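Local coordinates for uncharacterized protein Tm1382 (Thermotoga maritima, PDB 3E57), which is of unknown function but, as a putative Nudix hydrolase, probably cleaves nucleoside diphosphates linked to another moiety, at residues B[81-86]-B[183-188]; B[157-162]-B[197-202]; B[164-169]-B[177-182]. One frame throughout, in Å; residues are numbered along the deposited sequence.

In the fold
All three contacts belong to the Nudix domain and reach one curled mixed sheet. Contacts 1 and 2 set the successive helices 185-189 and 194-206 against it. Their centres lie about 12 Å apart, and L185 CD1 meets A200 CB at 4.1 Å. Contact 3, about 10 Å from contact 1 between centres, is joined to it through neighbouring strands: V81 N probably bonds I180 O at 2.8 Å, and I83 N bonds E178 O at 2.9 Å in the same way. The centres of contacts 2 and 3 lie about 16 Å apart. Helix 115-130 carries the REVNEE sequence characteristic of the Nudix motif, so the probable catalytic helix lies outside all six segments.

Contact 1: B[81-86]-B[183-188]; sequences VLITKR and EELEKF
I83 overlaps two residues of the short helix 185-189 at once, its two branches parting to meet them. The end of the longer branch, CD1, comes within 4.3 Å of CD1 of L185, while the methyl CG2 meets the ring of F188 obliquely at CD1. V81, two residues earlier on strand 80-85, turns its CB to the same side and sets CG1 4.3 Å from that same L185 CD1, so that this one methyl of L185 meets a methyl from each of the two strand residues. L185 carries its CG anti to the backbone N (chi1 180°), a torsion that extends the isobutyl group from the helix toward V81 and I83.

The alternation of a beta strand accounts for the choice of residues: V81 and I83, branched at CB and compact, face the helix, whereas L82 between them points to the other side of the sheet. F188 offers a broad flat ring that I83 CG2 and I180 can both lie against. Its CD2 edge lies in plane with E184 O, 3.3 Å away, and Y99 meets the ring edge-to-face. I180 of the next strand touches V81, I83 and F188, continuing the apolar layer beneath the helix. With methyls and one aromatic ring as the touching groups, all buried, the contact depends on shape and exclusion of water: the 4.3 Å approaches between the two segments are van der Waals contacts without directional constraint, with I180 packed against the same groups.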
ATOM      1  N   VAL B  81      -9.636   4.908  19.207  1.00 31.28           N
ATOM      2  CA  VAL B  81     -10.131   4.789  17.844  1.00 30.31           C
ATOM      3  C   VAL B  81     -11.315   3.829  17.823  1.00 28.97           C
ATOM      4  O   VAL B  81     -11.327   2.839  18.560  1.00 27.88           O
ATOM      5  CB  VAL B  81      -9.025   4.296  16.866  1.00 30.63           C
ATOM      6  CG1 VAL B  81      -8.498   2.929  17.267  1.00 31.05           C
ATOM      7  CG2 VAL B  81      -9.554   4.278  15.437  1.00 31.71           C
ATOM      8  N   LEU B  82     -12.294   4.126  16.974  1.00 27.90           N
ATOM      9  CA  LEU B  82     -13.501   3.321  16.870  1.00 28.14           C
ATOM     10  C   LEU B  82     -13.279   2.084  15.983  1.00 27.46           C
ATOM     11  O   LEU B  82     -12.896   2.206  14.829  1.00 25.12           O
ATOM     12  CB  LEU B  82     -14.644   4.157  16.306  1.00 27.99           C
ATOM     13  CG  LEU B  82     -15.993   3.461  16.112  1.00 28.00           C
ATOM     14  CD1 LEU B  82     -16.616   3.102  17.448  1.00 28.05           C
ATOM     15  CD2 LEU B  82     -16.928   4.329  15.280  1.00 27.99           C
ATOM     16  N   ILE B  83     -13.536   0.918  16.558  1.00 27.73           N
ATOM     17  CA  ILE B  83     -13.527  -0.358  15.852  1.00 28.63           C
ATOM     18  C   ILE B  83     -14.958  -0.866  15.860  1.00 29.08           C
ATOM     19  O   ILE B  83     -15.629  -0.782  16.886  1.00 28.46           O
ATOM     20  CB  ILE B  83     -12.638  -1.372  16.591  1.00 28.39           C
ATOM     21  CG1 ILE B  83     -11.174  -0.920  16.564  1.00 30.44           C
ATOM     22  CG2 ILE B  83     -12.769  -2.754  15.982  1.00 29.25           C
ATOM     23  CD1 ILE B  83     -10.505  -1.071  15.239  1.00 31.52           C
ATOM     24  N   THR B  84     -15.435  -1.371  14.731  1.00 29.55           N
ATOM     25  CA  THR B  84     -16.779  -1.918  14.668  1.00 31.30           C
ATOM     26  C   THR B  84     -16.724  -3.351  14.161  1.00 31.87           C
ATOM     27  O   THR B  84     -15.731  -3.776  13.570  1.00 30.79           O
ATOM     28  CB  THR B  84     -17.697  -1.094  13.746  1.00 31.20           C
ATOM     29  OG1 THR B  84     -17.113  -1.033  12.444  1.00 33.44           O
ATOM     30  CG2 THR B  84     -17.894   0.329  14.289  1.00 30.89           C
ATOM     31  N   LYS B  85     -17.814  -4.071  14.390  1.00 33.64           N
ATOM     32  CA  LYS B  85     -17.919  -5.468  14.028  1.00 35.26           C
ATOM     33  C   LYS B  85     -19.384  -5.805  13.879  1.00 36.71           C
ATOM     34  O   LYS B  85     -20.166  -5.543  14.794  1.00 37.54           O
ATOM     35  CB  LYS B  85     -17.314  -6.315  15.146  1.00 35.21           C
ATOM     36  CG  LYS B  85     -17.294  -7.786  14.871  1.00 35.09           C
ATOM     37  CD  LYS B  85     -16.533  -8.513  15.962  1.00 36.00           C
ATOM     38  CE  LYS B  85     -17.347  -8.634  17.236  1.00 37.31           C
ATOM     39  NZ  LYS B  85     -17.673 -10.039  17.568  1.00 38.56           N
ATOM     40  N   ARG B  86     -19.764  -6.349  12.728  1.00 38.33           N
ATOM     41  CA  ARG B  86     -21.151  -6.779  12.505  1.00 39.16           C
ATOM     42  C   ARG B  86     -21.504  -7.957  13.406  1.00 39.31           C
ATOM     43  O   ARG B  86     -22.488  -7.908  14.145  1.00 39.82           O
ATOM     44  CB  ARG B  86     -21.365  -7.161  11.041  1.00 39.66           C
ATOM     45  CG  ARG B  86     -21.624  -5.970  10.108  1.00 41.57           C
ATOM     46  CD  ARG B  86     -20.759  -5.992   8.846  1.00 42.56           C
ATOM     47  NE  ARG B  86     -20.303  -7.339   8.502  1.00 45.18           N
ATOM     48  CZ  ARG B  86     -19.516  -7.635   7.468  1.00 45.60           C
ATOM     49  NH1 ARG B  86     -19.113  -6.692   6.618  1.00 47.57           N
ATOM     50  NH2 ARG B  86     -19.152  -8.900   7.275  1.00 47.10           N
ATOM     51  N   GLU B 183      -2.421   2.278  21.299  1.00 33.41           N
ATOM     52  CA  GLU B 183      -1.387   1.250  21.544  1.00 33.25           C
ATOM     53  C   GLU B 183      -1.931  -0.189  21.497  1.00 32.66           C
ATOM     54  O   GLU B 183      -1.156  -1.156  21.621  1.00 32.63           O
ATOM     55  CB  GLU B 183      -0.625   1.505  22.854  1.00 33.90           C
ATOM     56  CG  GLU B 183      -1.373   1.177  24.143  1.00 34.85           C
ATOM     57  CD  GLU B 183      -1.958   2.397  24.831  1.00 37.16           C
ATOM     58  OE1 GLU B 183      -2.188   3.430  24.155  1.00 38.97           O
ATOM     59  OE2 GLU B 183      -2.196   2.308  26.056  1.00 37.14           O
ATOM     60  N   GLU B 184      -3.251  -0.325  21.329  1.00 31.12           N
ATOM     61  CA  GLU B 184      -3.886  -1.612  21.054  1.00 31.00           C
ATOM     62  C   GLU B 184      -4.228  -1.794  19.576  1.00 29.55           C
ATOM     63  O   GLU B 184      -4.642  -2.880  19.167  1.00 28.61           O
ATOM     64  CB  GLU B 184      -5.173  -1.764  21.869  1.00 31.30           C
ATOM     65  CG  GLU B 184      -4.982  -1.785  23.383  1.00 33.47           C
ATOM     66  CD  GLU B 184      -6.237  -2.249  24.134  1.00 34.65           C
ATOM     67  OE1 GLU B 184      -6.241  -2.184  25.385  1.00 41.76           O
ATOM     68  OE2 GLU B 184      -7.231  -2.671  23.485  1.00 41.89           O
ATOM     69  N   LEU B 185      -4.073  -0.747  18.769  1.00 28.41           N
ATOM     70  CA  LEU B 185      -4.494  -0.826  17.382  1.00 28.39           C
ATOM     71  C   LEU B 185      -3.610  -1.786  16.566  1.00 27.96           C
ATOM     72  O   LEU B 185      -4.097  -2.451  15.662  1.00 27.47           O
ATOM     73  CB  LEU B 185      -4.529   0.562  16.739  1.00 28.71           C
ATOM     74  CG  LEU B 185      -4.961   0.597  15.271  1.00 28.24           C
ATOM     75  CD1 LEU B 185      -6.306  -0.100  15.045  1.00 26.91           C
ATOM     76  CD2 LEU B 185      -4.972   2.035  14.786  1.00 27.93           C
ATOM     77  N   GLU B 186      -2.323  -1.872  16.883  1.00 27.94           N
ATOM     78  CA  GLU B 186      -1.439  -2.805  16.169  1.00 27.92           C
ATOM     79  C   GLU B 186      -1.956  -4.255  16.262  1.00 27.27           C
ATOM     80  O   GLU B 186      -1.980  -4.977  15.260  1.00 26.82           O
ATOM     81  CB  GLU B 186      -0.019  -2.698  16.715  1.00 28.18           C
ATOM     82  CG  GLU B 186       0.994  -3.656  16.096  1.00 29.78           C
ATOM     83  CD  GLU B 186       2.389  -3.442  16.667  1.00 31.66           C
ATOM     84  OE1 GLU B 186       3.062  -2.497  16.215  1.00 38.28           O
ATOM     85  OE2 GLU B 186       2.809  -4.208  17.563  1.00 37.90           O
ATOM     86  N   LYS B 187      -2.367  -4.668  17.457  1.00 26.87           N
ATOM     87  CA  LYS B 187      -2.993  -5.985  17.674  1.00 26.90           C
ATOM     88  C   LYS B 187      -4.194  -6.211  16.746  1.00 25.70           C
ATOM     89  O   LYS B 187      -4.276  -7.208  16.031  1.00 24.61           O
ATOM     90  CB  LYS B 187      -3.448  -6.080  19.136  1.00 26.88           C
ATOM     91  CG  LYS B 187      -4.251  -7.291  19.460  1.00 27.82           C
ATOM     92  CD  LYS B 187      -4.631  -7.361  20.931  1.00 28.29           C
ATOM     93  CE  LYS B 187      -5.786  -6.436  21.258  1.00 29.79           C
ATOM     94  NZ  LYS B 187      -6.227  -6.592  22.660  1.00 29.20           N
ATOM     95  N   PHE B 188      -5.120  -5.261  16.749  1.00 25.94           N
ATOM     96  CA  PHE B 188      -6.311  -5.353  15.890  1.00 26.68           C
ATOM     97  C   PHE B 188      -5.978  -5.348  14.411  1.00 27.05           C
ATOM     98  O   PHE B 188      -6.599  -6.072  13.633  1.00 27.71           O
ATOM     99  CB  PHE B 188      -7.315  -4.237  16.221  1.00 26.76           C
ATOM    100  CG  PHE B 188      -8.123  -4.506  17.442  1.00 27.61           C
ATOM    101  CD1 PHE B 188      -9.393  -5.048  17.341  1.00 28.76           C
ATOM    102  CD2 PHE B 188      -7.612  -4.223  18.706  1.00 27.88           C
ATOM    103  CE1 PHE B 188     -10.132  -5.302  18.446  1.00 28.73           C
ATOM    104  CE2 PHE B 188      -8.345  -4.466  19.829  1.00 29.39           C
ATOM    105  CZ  PHE B 188      -9.619  -5.023  19.710  1.00 29.47           C
TER

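Contact 2: B[157-162]-B[197-202]; sequences GALFLG and KISAAV
L159 points its isobutyl group from the sheet straight at helix 194-206, where S199 and V202 receive its two methyls. This is one face of the alpha/beta/alpha sandwich of the Nudix fold: a central strand, 155-163, covered by the helix near the C-terminus. CG of L159 stands anti to the backbone N (chi1 178°), which carries the fork well clear of the strand. CD2 then meets CG1 of V202 tip to tip at 4.0 Å, and CD1 comes to 3.6 Å from OG of S199.

S199 and V202 are three residues apart, close to one helical turn, and so present their side chains on the same face. The spacing lets a single leucine lie against both. V202 supplies a branched apolar group whose CG1 extends toward the strand. Serine is small enough for the helix to come near the sheet, with the CA atoms of L159 and S199 7.7 Å apart. On either side of L159 along the strand, A158 and F160 have their side chains turned from the helix; the ring of F160 joins the aromatic cluster of F140 and F41.

F36, from strand 36-38, touches both L159 and V202 and helps enclose their meeting, while A201, on another side of the helix, packs on T148 of the second subunit. The buried hydroxyl of S199 is not left without a polar mate beside the leucine: OG, anti to the carbonyl carbon at chi1 -67°, donates a hydrogen bond to the backbone O of W195, one turn earlier.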
ATOM      1  N   GLY B 157     -10.837   4.757  -2.275  1.00 26.73           N
ATOM      2  CA  GLY B 157     -11.119   5.283  -0.945  1.00 26.07           C
ATOM      3  C   GLY B 157     -10.493   6.637  -0.718  1.00 25.64           C
ATOM      4  O   GLY B 157      -9.350   6.863  -1.101  1.00 25.23           O
ATOM      5  N   ALA B 158     -11.251   7.541  -0.105  1.00 25.03           N
ATOM      6  CA  ALA B 158     -10.743   8.828   0.329  1.00 25.00           C
ATOM      7  C   ALA B 158     -10.721   8.742   1.839  1.00 24.65           C
ATOM      8  O   ALA B 158     -11.775   8.807   2.491  1.00 24.45           O
ATOM      9  CB  ALA B 158     -11.660   9.968  -0.131  1.00 25.53           C
ATOM     10  N   LEU B 159      -9.521   8.586   2.392  1.00 24.04           N
ATOM     11  CA  LEU B 159      -9.338   8.330   3.813  1.00 24.40           C
ATOM     12  C   LEU B 159      -9.246   9.606   4.640  1.00 24.65           C
ATOM     13  O   LEU B 159      -8.401  10.473   4.379  1.00 24.15           O
ATOM     14  CB  LEU B 159      -8.069   7.525   4.022  1.00 23.52           C
ATOM     15  CG  LEU B 159      -7.673   7.179   5.461  1.00 23.46           C
ATOM     16  CD1 LEU B 159      -8.773   6.365   6.170  1.00 24.77           C
ATOM     17  CD2 LEU B 159      -6.336   6.413   5.425  1.00 23.44           C
ATOM     18  N   PHE B 160     -10.111   9.691   5.649  1.00 25.19           N
ATOM     19  CA  PHE B 160     -10.115  10.775   6.615  1.00 25.81           C
ATOM     20  C   PHE B 160      -9.974  10.249   8.013  1.00 26.12           C
ATOM     21  O   PHE B 160     -10.412   9.137   8.314  1.00 25.27           O
ATOM     22  CB  PHE B 160     -11.446  11.531   6.584  1.00 25.84           C
ATOM     23  CG  PHE B 160     -11.742  12.186   5.289  1.00 26.43           C
ATOM     24  CD1 PHE B 160     -11.485  13.539   5.106  1.00 25.89           C
ATOM     25  CD2 PHE B 160     -12.286  11.460   4.246  1.00 26.47           C
ATOM     26  CE1 PHE B 160     -11.747  14.139   3.901  1.00 26.55           C
ATOM     27  CE2 PHE B 160     -12.551  12.059   3.040  1.00 26.27           C
ATOM     28  CZ  PHE B 160     -12.288  13.401   2.872  1.00 26.54           C
ATOM     29  N   LEU B 161      -9.396  11.084   8.871  1.00 27.14           N
ATOM     30  CA  LEU B 161      -9.407  10.900  10.308  1.00 28.01           C
ATOM     31  C   LEU B 161     -10.373  11.939  10.885  1.00 28.92           C
ATOM     32  O   LEU B 161     -10.166  13.149  10.722  1.00 28.67           O
ATOM     33  CB  LEU B 161      -8.014  11.131  10.865  1.00 27.73           C
ATOM     34  CG  LEU B 161      -7.845  11.092  12.374  1.00 28.78           C
ATOM     35  CD1 LEU B 161      -8.345   9.774  12.951  1.00 28.57           C
ATOM     36  CD2 LEU B 161      -6.385  11.331  12.719  1.00 29.37           C
ATOM     37  N   GLY B 162     -11.433  11.474  11.529  1.00 29.91           N
ATOM     38  CA  GLY B 162     -12.393  12.384  12.162  1.00 31.18           C
ATOM     39  C   GLY B 162     -12.206  12.307  13.658  1.00 32.28           C
ATOM     40  O   GLY B 162     -12.391  11.244  14.243  1.00 31.94           O
ATOM     41  N   LYS B 197      -7.209  -2.851   7.353  1.00 21.35           N
ATOM     42  CA  LYS B 197      -5.819  -3.146   7.636  1.00 21.42           C
ATOM     43  C   LYS B 197      -4.908  -2.013   7.134  1.00 21.31           C
ATOM     44  O   LYS B 197      -3.946  -1.603   7.808  1.00 21.24           O
ATOM     45  CB  LYS B 197      -5.432  -4.458   6.961  1.00 22.43           C
ATOM     46  CG  LYS B 197      -4.166  -5.075   7.461  1.00 23.15           C
ATOM     47  CD  LYS B 197      -3.952  -6.419   6.795  1.00 24.71           C
ATOM     48  CE  LYS B 197      -2.786  -7.136   7.447  1.00 27.74           C
ATOM     49  NZ  LYS B 197      -3.155  -7.735   8.786  1.00 31.26           N
ATOM     50  N   ILE B 198      -5.208  -1.514   5.946  1.00 20.68           N
ATOM     51  CA  ILE B 198      -4.376  -0.462   5.354  1.00 21.15           C
ATOM     52  C   ILE B 198      -4.481   0.789   6.198  1.00 20.90           C
ATOM     53  O   ILE B 198      -3.471   1.419   6.517  1.00 22.36           O
ATOM     54  CB  ILE B 198      -4.804  -0.141   3.913  1.00 21.29           C
ATOM     55  CG1 ILE B 198      -4.488  -1.317   2.971  1.00 21.32           C
ATOM     56  CG2 ILE B 198      -4.072   1.117   3.420  1.00 21.51           C
ATOM     57  CD1 ILE B 198      -5.216  -1.252   1.644  1.00 21.60           C
ATOM     58  N   SER B 199      -5.709   1.134   6.560  1.00 21.09           N
ATOM     59  CA  SER B 199      -5.996   2.335   7.329  1.00 21.67           C
ATOM     60  C   SER B 199      -5.339   2.281   8.706  1.00 20.99           C
ATOM     61  O   SER B 199      -4.805   3.278   9.157  1.00 21.28           O
ATOM     62  CB  SER B 199      -7.501   2.546   7.453  1.00 22.38           C
ATOM     63  OG  SER B 199      -8.090   2.838   6.184  1.00 24.28           O
ATOM     64  N   ALA B 200      -5.379   1.123   9.369  1.00 21.17           N
ATOM     65  CA  ALA B 200      -4.670   0.934  10.639  1.00 20.94           C
ATOM     66  C   ALA B 200      -3.169   1.235  10.495  1.00 20.93           C
ATOM     67  O   ALA B 200      -2.584   1.928  11.316  1.00 21.41           O
ATOM     68  CB  ALA B 200      -4.880  -0.469  11.180  1.00 21.25           C
ATOM     69  N   ALA B 201      -2.545   0.728   9.448  1.00 21.43           N
ATOM     70  CA  ALA B 201      -1.141   0.987   9.219  1.00 21.88           C
ATOM     71  C   ALA B 201      -0.876   2.494   9.047  1.00 22.30           C
ATOM     72  O   ALA B 201       0.080   3.026   9.614  1.00 22.86           O
ATOM     73  CB  ALA B 201      -0.630   0.176   8.010  1.00 22.04           C
ATOM     74  N   VAL B 202      -1.748   3.183   8.310  1.00 23.27           N
ATOM     75  CA  VAL B 202      -1.600   4.624   8.056  1.00 23.95           C
ATOM     76  C   VAL B 202      -1.714   5.399   9.358  1.00 24.54           C
ATOM     77  O   VAL B 202      -0.870   6.251   9.674  1.00 23.78           O
ATOM     78  CB  VAL B 202      -2.654   5.125   7.028  1.00 23.88           C
ATOM     79  CG1 VAL B 202      -2.665   6.664   6.944  1.00 24.47           C
ATOM     80  CG2 VAL B 202      -2.383   4.499   5.653  1.00 24.58           C
TER

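Contact 3: B[164-169]-B[177-182]; sequences GKFFSV and WELIKL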
ATOM      1  N   GLY B 164     -13.435  13.505  17.421  1.00 35.93           N
ATOM      2  CA  GLY B 164     -14.613  14.075  18.066  1.00 36.65           C
ATOM      3  C   GLY B 164     -15.105  13.323  19.281  1.00 37.33           C
ATOM      4  O   GLY B 164     -14.327  12.690  19.996  1.00 37.81           O
ATOM      5  N   LYS B 165     -16.405  13.419  19.523  1.00 37.97           N
ATOM      6  CA  LYS B 165     -17.049  12.651  20.565  1.00 38.46           C
ATOM      7  C   LYS B 165     -17.867  11.598  19.854  1.00 38.75           C
ATOM      8  O   LYS B 165     -18.626  11.923  18.943  1.00 39.00           O
ATOM      9  CB  LYS B 165     -17.959  13.542  21.434  1.00 38.86           C
ATOM     10  CG  LYS B 165     -18.371  12.893  22.764  1.00 39.26           C
ATOM     11  CD  LYS B 165     -17.391  13.221  23.916  1.00 41.06           C
ATOM     12  CE  LYS B 165     -17.145  12.008  24.833  1.00 41.26           C
ATOM     13  NZ  LYS B 165     -18.379  11.441  25.455  1.00 41.70           N
ATOM     14  N   PHE B 166     -17.678  10.341  20.242  1.00 39.05           N
ATOM     15  CA  PHE B 166     -18.486   9.239  19.746  1.00 39.67           C
ATOM     16  C   PHE B 166     -19.534   8.915  20.801  1.00 40.22           C
ATOM     17  O   PHE B 166     -19.207   8.805  21.976  1.00 40.26           O
ATOM     18  CB  PHE B 166     -17.627   7.994  19.479  1.00 39.00           C
ATOM     19  CG  PHE B 166     -18.431   6.779  19.135  1.00 38.86           C
ATOM     20  CD1 PHE B 166     -18.837   6.549  17.828  1.00 38.28           C
ATOM     21  CD2 PHE B 166     -18.812   5.879  20.120  1.00 38.16           C
ATOM     22  CE1 PHE B 166     -19.602   5.446  17.513  1.00 38.13           C
ATOM     23  CE2 PHE B 166     -19.574   4.772  19.805  1.00 37.95           C
ATOM     24  CZ  PHE B 166     -19.971   4.558  18.501  1.00 37.74           C
ATOM     25  N   PHE B 167     -20.783   8.747  20.376  1.00 41.40           N
ATOM     26  CA  PHE B 167     -21.881   8.447  21.300  1.00 42.18           C
ATOM     27  C   PHE B 167     -22.374   7.024  21.129  1.00 42.86           C
ATOM     28  O   PHE B 167     -22.437   6.272  22.105  1.00 43.14           O
ATOM     29  CB  PHE B 167     -23.033   9.432  21.108  1.00 42.63           C
ATOM     30  CG  PHE B 167     -22.655  10.852  21.389  1.00 42.72           C
ATOM     31  CD1 PHE B 167     -22.437  11.274  22.694  1.00 43.54           C
ATOM     32  CD2 PHE B 167     -22.503  11.765  20.354  1.00 42.80           C
ATOM     33  CE1 PHE B 167     -22.078  12.585  22.965  1.00 43.74           C
ATOM     34  CE2 PHE B 167     -22.146  13.077  20.611  1.00 43.35           C
ATOM     35  CZ  PHE B 167     -21.932  13.491  21.923  1.00 43.91           C
ATOM     36  N   SER B 168     -22.713   6.653  19.896  1.00 43.49           N
ATOM     37  CA  SER B 168     -23.193   5.302  19.610  1.00 44.14           C
ATOM     38  C   SER B 168     -23.277   5.008  18.114  1.00 44.45           C
ATOM     39  O   SER B 168     -23.124   5.900  17.279  1.00 44.14           O
ATOM     40  CB  SER B 168     -24.586   5.095  20.216  1.00 44.32           C
ATOM     41  OG  SER B 168     -25.555   5.877  19.533  1.00 45.07           O
ATOM     42  N   VAL B 169     -23.541   3.745  17.792  1.00 45.09           N
ATOM     43  CA  VAL B 169     -23.865   3.358  16.422  1.00 45.82           C
ATOM     44  C   VAL B 169     -25.365   3.571  16.217  1.00 46.51           C
ATOM     45  O   VAL B 169     -26.155   3.410  17.149  1.00 46.61           O
ATOM     46  CB  VAL B 169     -23.443   1.892  16.095  1.00 45.70           C
ATOM     47  CG1 VAL B 169     -21.979   1.680  16.434  1.00 45.38           C
ATOM     48  CG2 VAL B 169     -24.320   0.867  16.816  1.00 45.38           C
ATOM     49  N   TRP B 177     -19.470  -2.013  18.610  1.00 41.26           N
ATOM     50  CA  TRP B 177     -18.376  -1.073  18.535  1.00 40.20           C
ATOM     51  C   TRP B 177     -17.526  -1.195  19.782  1.00 38.97           C
ATOM     52  O   TRP B 177     -17.968  -1.708  20.810  1.00 38.02           O
ATOM     53  CB  TRP B 177     -18.912   0.354  18.400  1.00 40.76           C
ATOM     54  CG  TRP B 177     -19.803   0.750  19.535  1.00 41.14           C
ATOM     55  CD1 TRP B 177     -21.163   0.633  19.590  1.00 41.68           C
ATOM     56  CD2 TRP B 177     -19.395   1.303  20.790  1.00 41.68           C
ATOM     57  NE1 TRP B 177     -21.627   1.094  20.798  1.00 41.89           N
ATOM     58  CE2 TRP B 177     -20.562   1.503  21.556  1.00 41.93           C
ATOM     59  CE3 TRP B 177     -18.156   1.645  21.343  1.00 41.85           C
ATOM     60  CZ2 TRP B 177     -20.527   2.036  22.848  1.00 42.11           C
ATOM     61  CZ3 TRP B 177     -18.121   2.175  22.631  1.00 41.73           C
ATOM     62  CH2 TRP B 177     -19.299   2.363  23.367  1.00 42.00           C
ATOM     63  N   GLU B 178     -16.301  -0.710  19.663  1.00 37.45           N
ATOM     64  CA  GLU B 178     -15.344  -0.654  20.746  1.00 37.17           C
ATOM     65  C   GLU B 178     -14.517   0.579  20.478  1.00 35.95           C
ATOM     66  O   GLU B 178     -14.214   0.863  19.326  1.00 34.70           O
ATOM     67  CB  GLU B 178     -14.405  -1.860  20.700  1.00 37.13           C
ATOM     68  CG  GLU B 178     -14.760  -3.022  21.592  1.00 38.74           C
ATOM     69  CD  GLU B 178     -13.711  -4.117  21.509  1.00 38.43           C
ATOM     70  OE1 GLU B 178     -13.793  -4.948  20.584  1.00 38.54           O
ATOM     71  OE2 GLU B 178     -12.795  -4.132  22.361  1.00 42.00           O
ATOM     72  N   LEU B 179     -14.145   1.299  21.527  1.00 35.48           N
ATOM     73  CA  LEU B 179     -13.137   2.347  21.404  1.00 35.66           C
ATOM     74  C   LEU B 179     -11.865   1.741  21.976  1.00 35.54           C
ATOM     75  O   LEU B 179     -11.845   1.344  23.133  1.00 35.61           O
ATOM     76  CB  LEU B 179     -13.535   3.613  22.171  1.00 35.54           C
ATOM     77  CG  LEU B 179     -14.600   4.488  21.505  1.00 35.05           C
ATOM     78  CD1 LEU B 179     -15.203   5.460  22.507  1.00 34.53           C
ATOM     79  CD2 LEU B 179     -14.030   5.248  20.328  1.00 34.33           C
ATOM     80  N   ILE B 180     -10.824   1.612  21.160  1.00 34.99           N
ATOM     81  CA  ILE B 180      -9.587   1.023  21.647  1.00 35.24           C
ATOM     82  C   ILE B 180      -8.491   2.064  21.706  1.00 35.18           C
ATOM     83  O   ILE B 180      -8.457   2.990  20.902  1.00 35.31           O
ATOM     84  CB  ILE B 180      -9.134  -0.187  20.787  1.00 35.05           C
ATOM     85  CG1 ILE B 180      -8.680   0.254  19.396  1.00 35.39           C
ATOM     86  CG2 ILE B 180     -10.266  -1.227  20.689  1.00 34.74           C
ATOM     87  CD1 ILE B 180      -8.089  -0.878  18.581  1.00 35.21           C
ATOM     88  N   LYS B 181      -7.595   1.905  22.666  1.00 35.50           N
ATOM     89  CA  LYS B 181      -6.423   2.758  22.763  1.00 35.61           C
ATOM     90  C   LYS B 181      -5.544   2.529  21.537  1.00 35.32           C
ATOM     91  O   LYS B 181      -5.491   1.421  20.991  1.00 34.59           O
ATOM     92  CB  LYS B 181      -5.662   2.459  24.057  1.00 35.56           C
ATOM     93  CG  LYS B 181      -6.420   2.935  25.291  1.00 37.49           C
ATOM     94  CD  LYS B 181      -5.678   2.687  26.593  1.00 37.93           C
ATOM     95  CE  LYS B 181      -5.840   1.248  27.077  1.00 40.03           C
ATOM     96  NZ  LYS B 181      -5.400   1.115  28.509  1.00 40.56           N
ATOM     97  N   LEU B 182      -4.869   3.583  21.096  1.00 35.11           N
ATOM     98  CA  LEU B 182      -4.025   3.511  19.912  1.00 34.82           C
ATOM     99  C   LEU B 182      -2.928   2.459  20.079  1.00 34.21           C
ATOM    100  O   LEU B 182      -2.567   1.797  19.112  1.00 33.63           O
ATOM    101  CB  LEU B 182      -3.407   4.881  19.601  1.00 35.46           C
ATOM    102  CG  LEU B 182      -3.267   5.308  18.143  1.00 36.04           C
ATOM    103  CD1 LEU B 182      -4.568   5.171  17.367  1.00 37.20           C
ATOM    104  CD2 LEU B 182      -2.791   6.759  18.100  1.00 36.63           C
TER
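W177 takes the edge of the F166 ring on one face of its indole, and here the contact is tight. F166 CE2 stands 3.6 Å from W177 CD2, over the centre of the indole, and the two planes are inclined at 60° in an edge-to-face pair whose six-membered rings have centroids 5.0 Å apart. V169 closes in from another direction, its CG1 approaching W177 CD1 obliquely at 3.4 Å. CG of W177 lies between its backbone N and carbonyl carbon (chi1 58°), a rotation that swings the indole across toward the opposing strand. With an alanine in place of W177, the edge of F166 and the methyl of V169 would probably lose the surface they rest on, leaving a gap between the strands.

Such a broad side chain suits a wide separation: the axes of 165-169 and 177-181 approach no closer than 8.6 Å and run roughly antiparallel, at 152°. Within the Nudix sheet each strand pairs with a different neighbour, the first with 131-145 and the second with 80-85, so side chains rather than backbone bonds join the two strands. A classic beta bulge sets F167 and S168 together opposite D132 of strand 131-145, a local irregularity just before V169, whose buried backbone N has no partner.

Packing slackens at L179, where CD1 comes only to 4.3 Å from F166 CD2, obliquely to the ring. L179 and W177 both remain partly exposed. F166, by contrast, is buried, with L82, V131 and V133 also against it, while its neighbour F167 directs its CB away from strand 177-181 and is exposed to solvent.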